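RahU protein (Pseudomonas aeruginosa PAO1, PDB 6ZC2) is an aegerolysin that interacts with the membrane lipid ceramide phosphorylethanolamine and is thought, as a member of its family, to bind glycolipids. Local coordinates at residues Ile7-Val12 / Gly74-Tyr79; Ser48-Gln53 / Gln58-Cys63; Thr83-Phe88 / Leu130-Phe135; Asp91-Trp94 / Thr99-Trp102. All coordinates share one frame; numbering follows the deposited sequence. Where two conformers were deposited one is given.

Interaction 1: residues Ile7-Val12 / Gly74-Tyr79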
loop_
_atom_site.group_PDB
_atom_site.type_symbol
_atom_site.label_atom_id
_atom_site.label_comp_id
_atom_site.label_asym_id
_atom_site.label_seq_id
_atom_site.Cartn_x
_atom_site.Cartn_y
_atom_site.Cartn_z
ATOM N N ILE A 7 8.665 0.279 0.484
ATOM C CA ILE A 7 7.522 1.055 0.952
ATOM C C ILE A 7 6.822 0.228 2.025
ATOM O O ILE A 7 6.808 -1.004 1.970
ATOM C CB ILE A 7 6.548 1.388 -0.213
ATOM C CG1 ILE A 7 5.424 2.338 0.243
ATOM C CG2 ILE A 7 5.967 0.104 -0.821
ATOM C CD1 ILE A 7 4.494 2.785 -0.873
ATOM N N ALA A 8 6.237 0.905 3.011
ATOM C CA ALA A 8 5.371 0.249 3.983
ATOM C C ALA A 8 4.152 1.138 4.170
ATOM O O ALA A 8 4.291 2.303 4.556
ATOM C CB ALA A 8 6.099 0.001 5.310
ATOM N N VAL A 9 2.967 0.595 3.883
ATOM C CA VAL A 9 1.717 1.351 3.901
ATOM C C VAL A 9 0.933 0.980 5.153
ATOM O O VAL A 9 0.524 -0.178 5.317
ATOM C CB VAL A 9 0.886 1.091 2.636
ATOM C CG1 VAL A 9 -0.330 1.999 2.617
ATOM C CG2 VAL A 9 1.745 1.267 1.379
ATOM N N LYS A 10 0.707 1.960 6.031
ATOM C CA LYS A 10 -0.095 1.767 7.239
ATOM C C LYS A 10 -1.558 2.003 6.871
ATOM O O LYS A 10 -1.942 3.130 6.540
ATOM C CB LYS A 10 0.351 2.739 8.330
ATOM C CG LYS A 10 -0.404 2.576 9.640
ATOM C CD LYS A 10 0.055 3.586 10.689
ATOM C CE LYS A 10 -0.832 3.535 11.924
ATOM N NZ LYS A 10 -0.209 4.243 13.087
ATOM N N VAL A 11 -2.371 0.950 6.911
ATOM C CA VAL A 11 -3.784 1.027 6.540
ATOM C C VAL A 11 -4.591 1.373 7.789
ATOM O O VAL A 11 -4.695 0.562 8.718
ATOM C CB VAL A 11 -4.266 -0.281 5.898
ATOM C CG1 VAL A 11 -5.738 -0.184 5.528
ATOM C CG2 VAL A 11 -3.414 -0.610 4.676
ATOM N N VAL A 12 -5.146 2.585 7.816
ATOM C CA VAL A 12 -5.913 3.118 8.941
ATOM C C VAL A 12 -7.377 3.183 8.514
ATOM O O VAL A 12 -7.745 3.962 7.627
ATOM C CB VAL A 12 -5.397 4.501 9.374
ATOM C CG1 VAL A 12 -6.256 5.072 10.503
ATOM C CG2 VAL A 12 -3.920 4.423 9.780
ATOM N N GLY A 74 3.783 -1.784 -7.520
ATOM C CA GLY A 74 2.612 -2.639 -7.416
ATOM C C GLY A 74 1.393 -1.867 -6.957
ATOM O O GLY A 74 1.375 -0.633 -6.966
ATOM N N SER A 75 0.363 -2.618 -6.559
ATOM C CA SER A 75 -0.895 -2.015 -6.128
ATOM C C SER A 75 -1.694 -2.995 -5.279
ATOM O O SER A 75 -1.429 -4.202 -5.270
ATOM C CB SER A 75 -1.745 -1.582 -7.323
ATOM O OG SER A 75 -2.184 -2.705 -8.059
ATOM N N PHE A 76 -2.692 -2.454 -4.575
ATOM C CA PHE A 76 -3.731 -3.257 -3.939
ATOM C C PHE A 76 -5.034 -2.461 -3.928
ATOM O O PHE A 76 -5.024 -1.225 -3.951
ATOM C CB PHE A 76 -3.361 -3.754 -2.522
ATOM C CG PHE A 76 -3.081 -2.653 -1.526
ATOM C CD1 PHE A 76 -4.112 -2.052 -0.803
ATOM C CD2 PHE A 76 -1.775 -2.232 -1.297
ATOM C CE1 PHE A 76 -3.840 -1.036 0.115
ATOM C CE2 PHE A 76 -1.501 -1.222 -0.389
ATOM C CZ PHE A 76 -2.532 -0.625 0.321
ATOM N N ASP A 77 -6.157 -3.177 -3.896
ATOM C CA ASP A 77 -7.475 -2.560 -3.816
ATOM C C ASP A 77 -8.000 -2.613 -2.381
ATOM O O ASP A 77 -7.663 -3.514 -1.602
ATOM C CB ASP A 77 -8.485 -3.250 -4.746
ATOM C CG ASP A 77 -8.201 -3.022 -6.217
ATOM O OD1 ASP A 77 -7.329 -2.188 -6.548
ATOM O OD2 ASP A 77 -8.846 -3.709 -7.042
ATOM N N CYS A 78 -8.848 -1.636 -2.048
ATOM C CA CYS A 78 -9.555 -1.577 -0.775
ATOM C C CYS A 78 -11.050 -1.717 -1.036
ATOM O O CYS A 78 -11.595 -1.017 -1.902
ATOM C CB CYS A 78 -9.281 -0.237 -0.074
ATOM S SG CYS A 78 -7.550 0.011 0.381
ATOM N N TYR A 79 -11.704 -2.612 -0.282
ATOM C CA TYR A 79 -13.133 -2.887 -0.413
ATOM C C TYR A 79 -13.866 -2.706 0.917
ATOM O O TYR A 79 -13.350 -3.058 1.983
ATOM C CB TYR A 79 -13.371 -4.329 -0.931
ATOM C CG TYR A 79 -13.340 -4.432 -2.438
ATOM C CD1 TYR A 79 -12.142 -4.511 -3.142
ATOM C CD2 TYR A 79 -14.519 -4.405 -3.166
ATOM C CE1 TYR A 79 -12.124 -4.573 -4.528
ATOM C CE2 TYR A 79 -14.518 -4.459 -4.551
ATOM C CZ TYR A 79 -13.321 -4.549 -5.227
ATOM O OH TYR A 79 -13.326 -4.601 -6.600
#
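V9 and F76 meet in the middle of the β-sandwich of this aegerolysin, each sent inward from a different sheet: strand 6-13 lies in the mixed sheet and strand 72-80 in the antiparallel one. The backbones stay far apart, with the CA atoms of V9 and F76 separated by 10.6 Å, so side chains alone bridge the gap. The phenyl ring of F76 stands between its own backbone N and carbonyl carbon (chi1 60°), a placement that carries the far end of the ring across to the opposite sheet. V9 does not cap a ring face. It approaches at the edge, near the ring plane, and the two side chains run past one another in opposite directions instead of meeting head on. V11, two residues further along the same strand, offers its CG2 branch to the same ring carbon from an oblique direction. One aromatic tip is thus held against two branched aliphatic residues with no polar group involved. Beyond these valines, the F76 ring meets that of F88 with their planes about 25° apart, and it also touches I60. V9 CG1 lies 4.1 Å from F76 CZ, while V11 CG2 stands 4.4 Å from F76 CZ.

Interaction 2: residues Ser48-Gln53 / Gln58-Cys63. With EDO (1,2-ethanediol), chain H; EDO (1,2-ethanediol), chain G; EDO (1,2-ethanediol), chain C.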
loop_
_atom_site.group_PDB
_atom_site.type_symbol
_atom_site.label_atom_id
_atom_site.label_comp_id
_atom_site.label_asym_id
_atom_site.label_seq_id
_atom_site.Cartn_x
_atom_site.Cartn_y
_atom_site.Cartn_z
ATOM N N SER A 48 -3.838 -10.318 -0.326
ATOM C CA SER A 48 -5.177 -10.186 -0.908
ATOM C C SER A 48 -6.276 -10.865 -0.084
ATOM O O SER A 48 -7.435 -10.933 -0.553
ATOM C CB SER A 48 -5.187 -10.737 -2.335
ATOM O OG SER A 48 -4.261 -10.055 -3.167
ATOM N N SER A 49 -5.927 -11.373 1.096
ATOM C CA SER A 49 -6.877 -11.968 2.022
ATOM C C SER A 49 -7.016 -11.166 3.312
ATOM O O SER A 49 -7.809 -11.547 4.184
ATOM C CB SER A 49 -6.466 -13.411 2.345
ATOM O OG SER A 49 -6.329 -14.179 1.156
ATOM N N MET A 50 -6.260 -10.075 3.462
ATOM C CA MET A 50 -6.259 -9.306 4.703
ATOM C C MET A 50 -7.572 -8.548 4.899
ATOM O O MET A 50 -8.114 -7.961 3.958
ATOM C CB MET A 50 -5.125 -8.274 4.683
ATOM C CG MET A 50 -3.728 -8.845 4.647
ATOM S SD MET A 50 -2.458 -7.583 4.376
ATOM C CE MET A 50 -2.495 -6.699 5.927
ATOM N N ASN A 51 -8.064 -8.540 6.144
ATOM C CA ASN A 51 -9.159 -7.674 6.575
ATOM C C ASN A 51 -8.622 -6.787 7.693
ATOM O O ASN A 51 -8.105 -7.298 8.695
ATOM C CB ASN A 51 -10.341 -8.495 7.103
ATOM C CG ASN A 51 -11.196 -9.092 5.996
ATOM O OD1 ASN A 51 -10.902 -8.963 4.818
ATOM N ND2 ASN A 51 -12.286 -9.729 6.385
ATOM N N VAL A 52 -8.728 -5.469 7.522
ATOM C CA VAL A 52 -8.199 -4.500 8.480
ATOM C C VAL A 52 -9.370 -3.869 9.230
ATOM O O VAL A 52 -10.335 -3.401 8.609
ATOM C CB VAL A 52 -7.325 -3.438 7.785
ATOM C CG1 VAL A 52 -6.685 -2.509 8.823
ATOM C CG2 VAL A 52 -6.247 -4.100 6.927
ATOM N N GLN A 53 -9.284 -3.857 10.566
ATOM C CA GLN A 53 -10.356 -3.375 11.432
ATOM C C GLN A 53 -10.071 -1.968 11.945
ATOM O O GLN A 53 -8.929 -1.631 12.283
ATOM C CB GLN A 53 -10.540 -4.295 12.645
ATOM C CG GLN A 53 -10.596 -5.771 12.303
ATOM C CD GLN A 53 -11.778 -6.130 11.423
ATOM O OE1 GLN A 53 -12.793 -5.426 11.400
ATOM N NE2 GLN A 53 -11.652 -7.232 10.685
ATOM N N GLN A 58 -3.011 -2.132 10.206
ATOM C CA GLN A 58 -2.079 -3.147 9.736
ATOM C C GLN A 58 -1.245 -2.559 8.604
ATOM O O GLN A 58 -1.661 -1.610 7.938
ATOM C CB GLN A 58 -2.810 -4.411 9.249
ATOM C CG GLN A 58 -3.505 -5.192 10.352
ATOM C CD GLN A 58 -4.233 -6.407 9.823
ATOM O OE1 GLN A 58 -3.653 -7.229 9.110
ATOM N NE2 GLN A 58 -5.514 -6.521 10.148
ATOM N N TRP A 59 -0.070 -3.146 8.373
ATOM C CA TRP A 59 0.882 -2.643 7.389
ATOM C C TRP A 59 1.028 -3.598 6.206
ATOM O O TRP A 59 1.122 -4.817 6.383
ATOM C CB TRP A 59 2.252 -2.443 8.036
ATOM C CG TRP A 59 2.306 -1.350 9.059
ATOM C CD1 TRP A 59 1.817 -1.387 10.340
ATOM C CD2 TRP A 59 2.899 -0.056 8.893
ATOM N NE1 TRP A 59 2.071 -0.198 10.978
ATOM C CE2 TRP A 59 2.737 0.634 10.115
ATOM C CE3 TRP A 59 3.551 0.586 7.831
ATOM C CZ2 TRP A 59 3.223 1.932 10.311
ATOM C CZ3 TRP A 59 4.022 1.877 8.022
ATOM C CH2 TRP A 59 3.858 2.536 9.257
ATOM N N ILE A 60 1.065 -3.029 5.001
ATOM C CA ILE A 60 1.389 -3.752 3.772
ATOM C C ILE A 60 2.730 -3.219 3.287
ATOM O O ILE A 60 2.848 -2.033 2.956
ATOM C CB ILE A 60 0.298 -3.556 2.710
ATOM C CG1 ILE A 60 -1.033 -4.109 3.228
ATOM C CG2 ILE A 60 0.692 -4.229 1.406
ATOM C CD1 ILE A 60 -2.220 -3.713 2.399
ATOM N N ALA A 61 3.743 -4.085 3.249
ATOM C CA ALA A 61 5.107 -3.663 2.957
ATOM C C ALA A 61 5.649 -4.418 1.751
ATOM O O ALA A 61 5.372 -5.613 1.570
ATOM C CB ALA A 61 6.029 -3.874 4.167
ATOM N N SER A 62 6.432 -3.716 0.931
ATOM C CA SER A 62 7.018 -4.302 -0.264
ATOM C C SER A 62 8.413 -3.727 -0.479
ATOM O O SER A 62 8.654 -2.548 -0.201
ATOM C CB SER A 62 6.137 -4.017 -1.491
ATOM O OG SER A 62 6.669 -4.579 -2.681
ATOM N N CYS A 63 9.330 -4.565 -0.960
ATOM C CA CYS A 63 10.689 -4.125 -1.247
ATOM C C CYS A 63 11.172 -4.789 -2.529
ATOM O O CYS A 63 10.567 -5.744 -3.028
ATOM C CB CYS A 63 11.652 -4.405 -0.082
ATOM S SG CYS A 63 11.902 -6.164 0.297
HETATM C C1 EDO H . -5.761 -9.447 8.164
HETATM O O1 EDO H . -6.827 -10.404 8.049
HETATM C C2 EDO H . -4.426 -10.176 8.218
HETATM O O2 EDO H . -4.066 -10.419 9.583
HETATM C C1 EDO G . 1.699 -4.768 12.120
HETATM O O1 EDO G . 2.814 -4.653 11.227
HETATM C C2 EDO G . 0.703 -5.774 11.557
HETATM O O2 EDO G . 0.294 -5.357 10.248
HETATM C C1 EDO C . 1.355 -8.175 4.879
HETATM O O1 EDO C . 2.212 -8.721 5.892
HETATM C C2 EDO C . 2.207 -7.774 3.686
HETATM O O2 EDO C . 3.100 -6.722 4.053
HETATM O O HOH W 1 -6.976 -4.859 11.970
#
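At one margin of the β-sandwich, where edge strand 51-53 of the antiparallel sheet comes close to strand 58-63 of the mixed sheet, M50 packs against Q58 and I60, and V52 against Q58. The apolar pair is M50 SD with I60 CG1, 3.9 Å apart. The bend at the last torsion of the methionine (chi3 70°) turns its terminal methyl back over Q58, where M50 CE rests near the amide oxygen, 3.4 Å from Q58 OE1. V52 adds its CG2 methyl alongside the glutamine chain, close to both CB and the amide nitrogen. The polar part of the contact depends on that nitrogen. Q58 NE2 donates to N51 O at 3.1 Å, a weak bond bent to 129° at the hydrogen, and also to a water 2.9 Å from NE2; the same water accepts from Q53 N. An ethanediol molecule, probably from the crystallisation liquor, takes a nearly straight bond from N51 N to its O1 (2.9 Å, 177°), and Q58 OE1 lies against this molecule. The N51 side chain is engaged elsewhere, its OD1 accepting from R23. With one weak bond and one shared water as the polar links found between the two segments, the contact probably owes much of its hold to the side-chain packing of M50 and V52.

Interaction 3: residues Thr83-Phe88 / Leu130-Phe135. With EDO (1,2-ethanediol), chain F.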
loop_
_atom_site.group_PDB
_atom_site.type_symbol
_atom_site.label_atom_id
_atom_site.label_comp_id
_atom_site.label_asym_id
_atom_site.label_seq_id
_atom_site.Cartn_x
_atom_site.Cartn_y
_atom_site.Cartn_z
ATOM N N THR A 83 -18.308 -3.512 -2.057
ATOM C CA THR A 83 -18.186 -2.235 -2.758
ATOM C C THR A 83 -16.731 -1.771 -2.824
ATOM O O THR A 83 -16.082 -1.596 -1.783
ATOM C CB THR A 83 -19.035 -1.181 -2.050
ATOM O OG1 THR A 83 -20.391 -1.636 -1.972
ATOM C CG2 THR A 83 -18.989 0.136 -2.814
ATOM N N LYS A 84 -16.229 -1.536 -4.040
ATOM C CA LYS A 84 -14.862 -1.050 -4.198
ATOM C C LYS A 84 -14.726 0.364 -3.638
ATOM O O LYS A 84 -15.527 1.253 -3.953
ATOM C CB LYS A 84 -14.465 -1.059 -5.675
ATOM C CG LYS A 84 -12.987 -0.769 -5.898
ATOM C CD LYS A 84 -12.637 -0.707 -7.376
ATOM C CE LYS A 84 -11.145 -0.518 -7.580
ATOM N NZ LYS A 84 -10.785 -0.352 -9.020
ATOM N N MET A 85 -13.688 0.577 -2.828
ATOM C CA MET A 85 -13.359 1.902 -2.308
ATOM C C MET A 85 -12.326 2.619 -3.169
ATOM O O MET A 85 -12.431 3.835 -3.367
ATOM C CB MET A 85 -12.840 1.799 -0.870
ATOM C CG MET A 85 -13.828 1.178 0.102
ATOM S SD MET A 85 -13.059 0.646 1.640
ATOM C CE MET A 85 -12.088 2.112 2.003
ATOM N N GLY A 86 -11.327 1.895 -3.663
ATOM C CA GLY A 86 -10.291 2.482 -4.489
ATOM C C GLY A 86 -9.057 1.599 -4.529
ATOM O O GLY A 86 -9.067 0.459 -4.060
ATOM N N THR A 87 -7.990 2.159 -5.110
ATOM C CA THR A 87 -6.749 1.434 -5.379
ATOM C C THR A 87 -5.554 2.248 -4.899
ATOM O O THR A 87 -5.440 3.433 -5.236
ATOM C CB THR A 87 -6.592 1.169 -6.885
ATOM O OG1 THR A 87 -7.698 0.388 -7.349
ATOM C CG2 THR A 87 -5.271 0.450 -7.190
ATOM N N PHE A 88 -4.663 1.615 -4.132
ATOM C CA PHE A 88 -3.382 2.210 -3.758
ATOM C C PHE A 88 -2.281 1.639 -4.652
ATOM O O PHE A 88 -2.174 0.417 -4.787
ATOM C CB PHE A 88 -3.044 1.936 -2.287
ATOM C CG PHE A 88 -1.821 2.676 -1.824
ATOM C CD1 PHE A 88 -1.914 3.971 -1.343
ATOM C CD2 PHE A 88 -0.562 2.102 -1.930
ATOM C CE1 PHE A 88 -0.785 4.671 -0.953
ATOM C CE2 PHE A 88 0.570 2.804 -1.552
ATOM C CZ PHE A 88 0.459 4.088 -1.066
ATOM N N LEU A 130 -2.158 5.555 5.099
ATOM C CA LEU A 130 -3.340 5.615 4.240
ATOM C C LEU A 130 -4.571 5.593 5.144
ATOM O O LEU A 130 -4.882 4.563 5.750
ATOM C CB LEU A 130 -3.355 4.423 3.274
ATOM C CG LEU A 130 -4.591 4.267 2.387
ATOM C CD1 LEU A 130 -4.773 5.470 1.465
ATOM C CD2 LEU A 130 -4.505 2.973 1.585
ATOM N N THR A 131 -5.262 6.727 5.258
ATOM C CA THR A 131 -6.411 6.850 6.153
ATOM C C THR A 131 -7.701 6.809 5.335
ATOM O O THR A 131 -7.938 7.683 4.488
ATOM C CB THR A 131 -6.306 8.128 6.991
ATOM O OG1 THR A 131 -5.083 8.102 7.745
ATOM C CG2 THR A 131 -7.473 8.237 7.955
ATOM N N LEU A 132 -8.528 5.791 5.588
ATOM C CA LEU A 132 -9.679 5.450 4.754
ATOM C C LEU A 132 -10.984 5.732 5.486
ATOM O O LEU A 132 -11.170 5.282 6.624
ATOM C CB LEU A 132 -9.637 3.960 4.401
ATOM C CG LEU A 132 -8.440 3.490 3.581
ATOM C CD1 LEU A 132 -8.275 1.966 3.650
ATOM C CD2 LEU A 132 -8.572 3.939 2.133
ATOM N N GLY A 133 -11.908 6.420 4.807
ATOM C CA GLY A 133 -13.216 6.687 5.374
ATOM C C GLY A 133 -14.320 6.719 4.333
ATOM O O GLY A 133 -14.073 6.711 3.120
ATOM N N ARG A 134 -15.555 6.739 4.840
ATOM C CA ARG A 134 -16.765 6.849 4.036
ATOM C C ARG A 134 -17.324 8.258 4.191
ATOM O O ARG A 134 -17.389 8.786 5.305
ATOM C CB ARG A 134 -17.806 5.825 4.506
ATOM C CG ARG A 134 -19.208 6.015 3.932
ATOM C CD ARG A 134 -19.467 5.075 2.763
ATOM N NE ARG A 134 -20.850 5.126 2.290
ATOM C CZ ARG A 134 -21.795 4.252 2.627
ATOM N NH1 ARG A 134 -23.023 4.382 2.142
ATOM N NH2 ARG A 134 -21.514 3.246 3.446
ATOM N N PHE A 135 -17.734 8.867 3.072
ATOM C CA PHE A 135 -18.063 10.287 3.043
ATOM C C PHE A 135 -19.361 10.562 2.296
ATOM O O PHE A 135 -19.800 9.781 1.447
ATOM C CB PHE A 135 -16.913 11.092 2.397
ATOM C CG PHE A 135 -15.663 11.098 3.225
ATOM C CD1 PHE A 135 -14.761 10.038 3.167
ATOM C CD2 PHE A 135 -15.419 12.132 4.116
ATOM C CE1 PHE A 135 -13.635 10.024 3.965
ATOM C CE2 PHE A 135 -14.293 12.120 4.916
ATOM C CZ PHE A 135 -13.403 11.062 4.843
HETATM C C1 EDO F . -10.265 3.226 -8.306
HETATM O O1 EDO F . -11.416 2.478 -8.723
HETATM C C2 EDO F . -9.165 3.085 -9.351
HETATM O O2 EDO F . -8.898 1.696 -9.578
#
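This is a purely apolar contact across the sandwich interior, in which M85 and F88 of strand 83-92 lean on L132 and L130 of strand 126-134 in the opposing sheet. No hydrogen bond joins the two segments. The methyl end of M85 does the touching: bent round at the last torsion (chi3 47°), CE rests against the fork of the leucine, 3.9 Å from L132 CB and 4.0 Å from L132 CD2. The side chains of F88 and L130 instead pass in opposite directions, and F88 CD1 comes to 4.0 Å from L130 CD2, the methyl sitting obliquely to the ring.

A classic β bulge explains why M85 and F88, three residues apart, can both turn inward. M85 and G86 together face C78 of the neighbouring strand, and the extra residue shifts the usual alternation by one. G86 takes up backbone angles (161°/-171°) suited to glycine. On the outer surface the same shift sets K84 and T87 on a common side, where they grip one ethanediol, probably from the crystallisation liquor. K84 NZ donates to both of its hydroxyls, at 2.8 Å to O2 and 2.9 Å to O1, and that O2 donates to T87 OG1, which is also bonded to D77 OD1.

Around the contact, strand 6-13 supplies V9 to F88 and L130 and V11 to L132, strand 72-80 brings C78 against L132, and Y111 of strand 111-116 packs on M85.

Interaction 4: residues Asp91-Trp94 / Thr99-Trp102. With EDO (1,2-ethanediol), chain J; TRS (2-amino-2-hydroxymethyl-propane-1,3-diol), chain B; EDO (1,2-ethanediol), chain D.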
loop_
_atom_site.group_PDB
_atom_site.type_symbol
_atom_site.label_atom_id
_atom_site.label_comp_id
_atom_site.label_asym_id
_atom_site.label_seq_id
_atom_site.Cartn_x
_atom_site.Cartn_y
_atom_site.Cartn_z
ATOM N N ASP A 91 5.440 3.244 -6.998
ATOM C CA ASP A 91 6.588 2.936 -7.848
ATOM C C ASP A 91 7.836 3.510 -7.192
ATOM O O ASP A 91 7.933 4.729 -7.009
ATOM C CB ASP A 91 6.394 3.527 -9.246
ATOM C CG ASP A 91 7.579 3.270 -10.149
ATOM O OD1 ASP A 91 8.180 2.179 -10.047
ATOM O OD2 ASP A 91 7.904 4.157 -10.967
ATOM N N ASP A 92 8.780 2.632 -6.840
ATOM C CA ASP A 92 10.033 2.988 -6.168
ATOM C C ASP A 92 11.157 2.381 -6.999
ATOM O O ASP A 92 11.582 1.244 -6.746
ATOM C CB ASP A 92 10.029 2.429 -4.741
ATOM C CG ASP A 92 11.258 2.818 -3.927
ATOM O OD1 ASP A 92 12.202 3.428 -4.482
ATOM O OD2 ASP A 92 11.268 2.498 -2.716
ATOM N N PRO A 93 11.665 3.105 -7.999
ATOM C CA PRO A 93 12.681 2.529 -8.892
ATOM C C PRO A 93 14.053 2.421 -8.238
ATOM O O PRO A 93 14.380 3.109 -7.267
ATOM C CB PRO A 93 12.728 3.510 -10.074
ATOM C CG PRO A 93 11.489 4.348 -9.951
ATOM C CD PRO A 93 11.199 4.417 -8.482
ATOM N N TRP A 94 14.871 1.537 -8.815
ATOM C CA TRP A 94 16.243 1.351 -8.353
ATOM C C TRP A 94 17.197 2.365 -8.977
ATOM O O TRP A 94 18.089 2.880 -8.293
ATOM C CB TRP A 94 16.714 -0.068 -8.681
ATOM C CG TRP A 94 18.178 -0.302 -8.426
ATOM C CD1 TRP A 94 18.757 -0.673 -7.245
ATOM C CD2 TRP A 94 19.248 -0.190 -9.378
ATOM N NE1 TRP A 94 20.118 -0.793 -7.402
ATOM C CE2 TRP A 94 20.444 -0.503 -8.699
ATOM C CE3 TRP A 94 19.311 0.147 -10.734
ATOM C CZ2 TRP A 94 21.687 -0.488 -9.331
ATOM C CZ3 TRP A 94 20.548 0.160 -11.361
ATOM C CH2 TRP A 94 21.718 -0.156 -10.658
ATOM N N THR A 99 11.933 9.903 -9.832
ATOM C CA THR A 99 11.101 10.281 -8.700
ATOM C C THR A 99 10.221 9.101 -8.301
ATOM O O THR A 99 9.659 8.418 -9.162
ATOM C CB THR A 99 10.214 11.475 -9.074
ATOM O OG1 THR A 99 11.037 12.588 -9.445
ATOM C CG2 THR A 99 9.324 11.880 -7.908
ATOM N N ASN A 100 10.115 8.858 -6.996
ATOM C CA ASN A 100 9.193 7.848 -6.501
ATOM C C ASN A 100 7.782 8.417 -6.504
ATOM O O ASN A 100 7.578 9.611 -6.270
ATOM C CB ASN A 100 9.541 7.457 -5.065
ATOM C CG ASN A 100 10.987 7.035 -4.900
ATOM O OD1 ASN A 100 11.565 6.393 -5.778
ATOM N ND2 ASN A 100 11.582 7.399 -3.768
ATOM N N THR A 101 6.798 7.555 -6.769
ATOM C CA THR A 101 5.406 7.980 -6.800
ATOM C C THR A 101 4.531 6.997 -6.032
ATOM O O THR A 101 4.859 5.814 -5.904
ATOM C CB THR A 101 4.866 8.135 -8.237
ATOM O OG1 THR A 101 5.003 6.895 -8.940
ATOM C CG2 THR A 101 5.606 9.238 -8.983
ATOM N N TRP A 102 3.415 7.510 -5.515
ATOM C CA TRP A 102 2.401 6.676 -4.879
ATOM C C TRP A 102 1.093 7.454 -4.852
ATOM O O TRP A 102 1.087 8.687 -4.900
ATOM C CB TRP A 102 2.809 6.234 -3.465
ATOM C CG TRP A 102 3.035 7.378 -2.529
ATOM C CD1 TRP A 102 2.128 7.924 -1.669
ATOM C CD2 TRP A 102 4.243 8.135 -2.377
ATOM N NE1 TRP A 102 2.696 8.974 -0.989
ATOM C CE2 TRP A 102 3.993 9.128 -1.408
ATOM C CE3 TRP A 102 5.509 8.072 -2.965
ATOM C CZ2 TRP A 102 4.967 10.049 -1.011
ATOM C CZ3 TRP A 102 6.474 8.988 -2.574
ATOM C CH2 TRP A 102 6.197 9.958 -1.603
HETATM C C1 EDO J . 3.506 11.249 -4.740
HETATM O O1 EDO J . 3.487 10.518 -5.969
HETATM C C2 EDO J . 4.931 11.711 -4.459
HETATM O O2 EDO J . 5.634 11.897 -5.695
HETATM C C TRS B . 15.158 6.445 -6.710
HETATM C C1 TRS B . 16.495 5.713 -6.756
HETATM C C2 TRS B . 14.572 6.583 -8.110
HETATM C C3 TRS B . 15.350 7.823 -6.087
HETATM N N TRS B . 14.227 5.661 -5.886
HETATM O O1 TRS B . 16.968 5.507 -5.444
HETATM O O2 TRS B . 15.510 7.226 -8.954
HETATM O O3 TRS B . 14.104 8.478 -5.975
HETATM C C1 EDO D . 11.374 -1.258 -10.799
HETATM O O1 EDO D . 12.639 -0.783 -10.338
HETATM C C2 EDO D . 10.289 -0.305 -10.309
HETATM O O2 EDO D . 10.344 0.930 -11.037
HETATM O O HOH W 2 7.594 6.816 -10.121
#
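With CG swung opposite the backbone nitrogen in D92 (chi1 -176°) and set beside it in N100 (chi1 -54°), the two side chains lie next to each other and point the same way. Their flat ends are turned 59° apart, and D92 OD1 comes within 3.3 Å of N100 OD1. Two acceptors so close would be expected to repel, and a bound TRIS molecule, probably from the crystallisation liquor, places its amine beside both. TRIS N donates to N100 OD1 at 2.8 Å and to P93 O at 2.9 Å. Backbone groups of K95, A98 and G122 also bond the TRIS. The other ends of the pair are anchored: D92 OD2 accepts from I125 N, and N100 ND2 donates to the carbonyls of N119 and G122.

This TRIS site lies at the end of the β hairpin formed by strands 83-92 and 101-106, just past D91 and T101, an antiparallel hydrogen-bonded pair. D91 N reaches T101 O at 2.9 Å, and T101 N reaches D91 O at 3.1 Å, in the carbonyl plane. A water ties the hairpin further, donating to D91 OD2 and T99 O and accepting from T101 OG1. P93 packs CD against the asparagine amide, 3.4 Å from N100 OD1.

How the interactions relate
Interaction 1 occupies the centre of the sandwich, and the others are arranged about it. Interaction 2, its centre 6 Å away, is joined through neighbouring strands of the mixed sheet: V9 N lies 2.8 Å from I60 O, and V11 N 2.8 Å from Q58 O. Interaction 3, centred 10 Å from interaction 1, extends the same interior, with C78 O 2.8 Å from M85 N linking the antiparallel strands. Interaction 4 forms part of the TRIS site and lies about 22 Å, centre to centre, from interaction 3, yet they share strand 83-92 and touch where F88 CZ meets W102 CB at 4.0 Å. Interactions 2 and 4 lie on opposite sides of the chain's centre.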